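Lactate racemase (Thermoanaerobacterium thermosaccharolyticum, PDB 2YJG) interconverts the D- and L-isomers of lactate, using a nickel pincer cofactor derived from nicotinic acid mononucleotide. Local coordinates at residues P338-V341 / M342-L346. Residues are numbered along the deposited sequence; the frame is centred on the assembly and turned at random.
Sequences PQDV and MNKIL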
ATOM      1  N   PRO A 338     -11.294  42.046  17.822  1.00 16.76           N
ATOM      2  CA  PRO A 338     -10.731  41.684  16.524  1.00 16.13           C
ATOM      3  C   PRO A 338      -9.686  42.660  15.933  1.00 15.23           C
ATOM      4  O   PRO A 338      -8.787  42.191  15.193  1.00 13.44           O
ATOM      5  CB  PRO A 338     -11.960  41.570  15.620  1.00 16.65           C
ATOM      6  CG  PRO A 338     -13.139  41.333  16.602  1.00 15.79           C
ATOM      7  CD  PRO A 338     -12.762  41.933  17.897  1.00 18.00           C
ATOM      8  N   GLN A 339      -9.829  43.976  16.169  1.00 15.29           N
ATOM      9  CA  GLN A 339      -8.875  44.937  15.667  1.00 15.10           C
ATOM     10  C   GLN A 339      -7.502  44.651  16.309  1.00 14.90           C
ATOM     11  O   GLN A 339      -6.487  44.779  15.632  1.00 15.97           O
ATOM     12  CB  GLN A 339      -9.247  46.378  16.004  1.00 15.80           C
ATOM     13  CG  GLN A 339      -8.287  47.369  15.451  1.00 17.09           C
ATOM     14  CD  GLN A 339      -8.260  47.359  13.943  1.00 15.70           C
ATOM     15  OE1 GLN A 339      -7.186  47.183  13.291  1.00 18.52           O
ATOM     16  NE2 GLN A 339      -9.419  47.552  13.342  1.00 15.28           N
ATOM     17  N   ASP A 340      -7.499  44.209  17.571  1.00 16.13           N
ATOM     18  CA  ASP A 340      -6.232  43.868  18.274  1.00 16.90           C
ATOM     19  C   ASP A 340      -5.565  42.665  17.525  1.00 16.77           C
ATOM     20  O   ASP A 340      -4.390  42.683  17.227  1.00 17.57           O
ATOM     21  CB  ASP A 340      -6.543  43.540  19.725  1.00 17.79           C
ATOM     22  CG  ASP A 340      -5.328  43.567  20.631  1.00 18.66           C
ATOM     23  OD1 ASP A 340      -4.362  44.282  20.337  1.00 20.74           O
ATOM     24  OD2 ASP A 340      -5.364  42.844  21.643  1.00 21.58           O
ATOM     25  N   VAL A 341      -6.359  41.651  17.198  1.00 14.56           N
ATOM     26  CA  VAL A 341      -5.889  40.496  16.485  1.00 14.20           C
ATOM     27  C   VAL A 341      -5.260  40.899  15.181  1.00 13.71           C
ATOM     28  O   VAL A 341      -4.111  40.494  14.899  1.00 15.42           O
ATOM     29  CB  VAL A 341      -6.991  39.439  16.261  1.00 15.01           C
ATOM     30  CG1 VAL A 341      -6.478  38.326  15.273  1.00 13.16           C
ATOM     31  CG2 VAL A 341      -7.534  38.948  17.659  1.00 17.74           C
ATOM     32  N   MET A 342      -5.957  41.739  14.395  1.00 13.30           N
ATOM     33  CA  MET A 342      -5.463  42.207  13.151  1.00 12.31           C
ATOM     34  C   MET A 342      -4.141  42.963  13.315  1.00 14.35           C
ATOM     35  O   MET A 342      -3.181  42.722  12.606  1.00 14.18           O
ATOM     36  CB  MET A 342      -6.495  43.085  12.512  1.00 13.26           C
ATOM     37  CG  MET A 342      -6.183  43.644  11.178  1.00 13.01           C
ATOM     38  SD  MET A 342      -5.822  42.458   9.890  1.00 14.08           S
ATOM     39  CE  MET A 342      -7.576  41.970   9.481  1.00 16.78           C
ATOM     40  N   ASN A 343      -4.082  43.848  14.295  1.00 14.17           N
ATOM     41  CA  ASN A 343      -2.902  44.675  14.467  1.00 15.12           C
ATOM     42  C   ASN A 343      -1.657  43.813  14.779  1.00 14.31           C
ATOM     43  O   ASN A 343      -0.584  44.055  14.208  1.00 15.93           O
ATOM     44  CB  ASN A 343      -3.106  45.645  15.606  1.00 15.24           C
ATOM     45  CG  ASN A 343      -4.118  46.711  15.290  1.00 17.97           C
ATOM     46  OD1 ASN A 343      -4.396  47.001  14.109  1.00 18.60           O
ATOM     47  ND2 ASN A 343      -4.639  47.347  16.329  1.00 22.39           N
ATOM     48  N   LYS A 344      -1.845  42.844  15.626  1.00 14.43           N
ATOM     49  CA  LYS A 344      -0.806  41.860  15.939  1.00 15.22           C
ATOM     50  C   LYS A 344      -0.368  41.115  14.728  1.00 14.80           C
ATOM     51  O   LYS A 344       0.829  40.977  14.499  1.00 15.56           O
ATOM     52  CB  LYS A 344      -1.259  40.888  17.015  1.00 15.38           C
ATOM     53  CG  LYS A 344      -1.562  41.520  18.389  1.00 17.88           C
ATOM     54  CD  LYS A 344      -2.115  40.497  19.348  1.00 16.58           C
ATOM     55  CE  LYS A 344      -2.340  41.069  20.753  1.00 19.20           C
ATOM     56  NZ  LYS A 344      -2.926  39.995  21.604  1.00 16.11           N
ATOM     57  N   ILE A 345      -1.310  40.591  13.935  1.00 13.70           N
ATOM     58  CA  ILE A 345      -0.902  39.800  12.804  1.00 12.48           C
ATOM     59  C   ILE A 345      -0.210  40.628  11.680  1.00 13.05           C
ATOM     60  O   ILE A 345       0.758  40.183  11.028  1.00 12.26           O
ATOM     61  CB  ILE A 345      -2.060  38.911  12.287  1.00 11.87           C
ATOM     62  CG1 ILE A 345      -2.400  37.854  13.350  1.00 13.56           C
ATOM     63  CG2 ILE A 345      -1.584  38.233  10.997  1.00 12.49           C
ATOM     64  CD1 ILE A 345      -3.775  37.057  13.113  1.00 13.31           C
ATOM     65  N   LEU A 346      -0.720  41.814  11.434  1.00 12.01           N
ATOM     66  CA  LEU A 346      -0.122  42.686  10.456  1.00 13.50           C
ATOM     67  C   LEU A 346       1.286  43.121  10.867  1.00 14.05           C
ATOM     68  O   LEU A 346       2.041  43.526   9.999  1.00 14.55           O
ATOM     69  CB  LEU A 346      -0.950  43.958  10.256  1.00 13.62           C
ATOM     70  CG  LEU A 346      -2.265  43.771   9.488  1.00 14.97           C
ATOM     71  CD1 LEU A 346      -3.021  45.091   9.359  1.00 16.40           C
ATOM     72  CD2 LEU A 346      -1.955  43.169   8.164  1.00 15.64           C
TER
HETATM   73  O   HOH W   1      -3.949  41.890  23.618  1.00 27.53           O
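The carboxamide of Asn343 turns one face to the preceding helical turn: the backbone O of Gln339 stands almost directly over that face, 3.1 Å from Asn343 CG. The Gln339 amide approaches from the same side, its plane 38° from that of Asn343, so the pair is not a parallel stack. Asn343 CG lies beside its own backbone N (chi1 -70°), which folds the amide back over this carbonyl. Lys344 CE lies above the Asp340 carboxylate plane but slanted outward beyond its oxygen edge, 3.6 Å from Asp340 OD2. The extended lysine chain runs back toward the helix N terminus, which brings CE and NZ to Asp340. Asp340 OD2 and Lys344 NZ form a long salt bridge of 3.7 Å. A water close to the carboxylate plane, on the OD2 side, spans the pair, donating to OD2 at 2.6 Å while accepting from NZ, which stands above that plane. Each end also has a nearby partner: Lys336 N bonds to OD2, and NZ bonds to Ser335 OG. On the buried side, Val341 and Ile345 run alongside each other in a common direction, with CG1 of the valine 3.7 Å from CD1 of the isoleucine. Val341 packs on Phe332 and Ile345 on Trp331, both of helix 326-333; Ile345 also meets Gln361 of helix 357-369, and its side chain is about 9 Å from that of His200, a probable nickel ligand. Four successive i-to-i+4 backbone bonds, that from Lys344 N to Asp340 O at 172°, establish a regular alpha-helix. Its amphipathic character, with an i/i+4 acid-lysine pair and an i/i+4 aliphatic pair, fits a short surface helix packed within the C-terminal domain of lactate racemase.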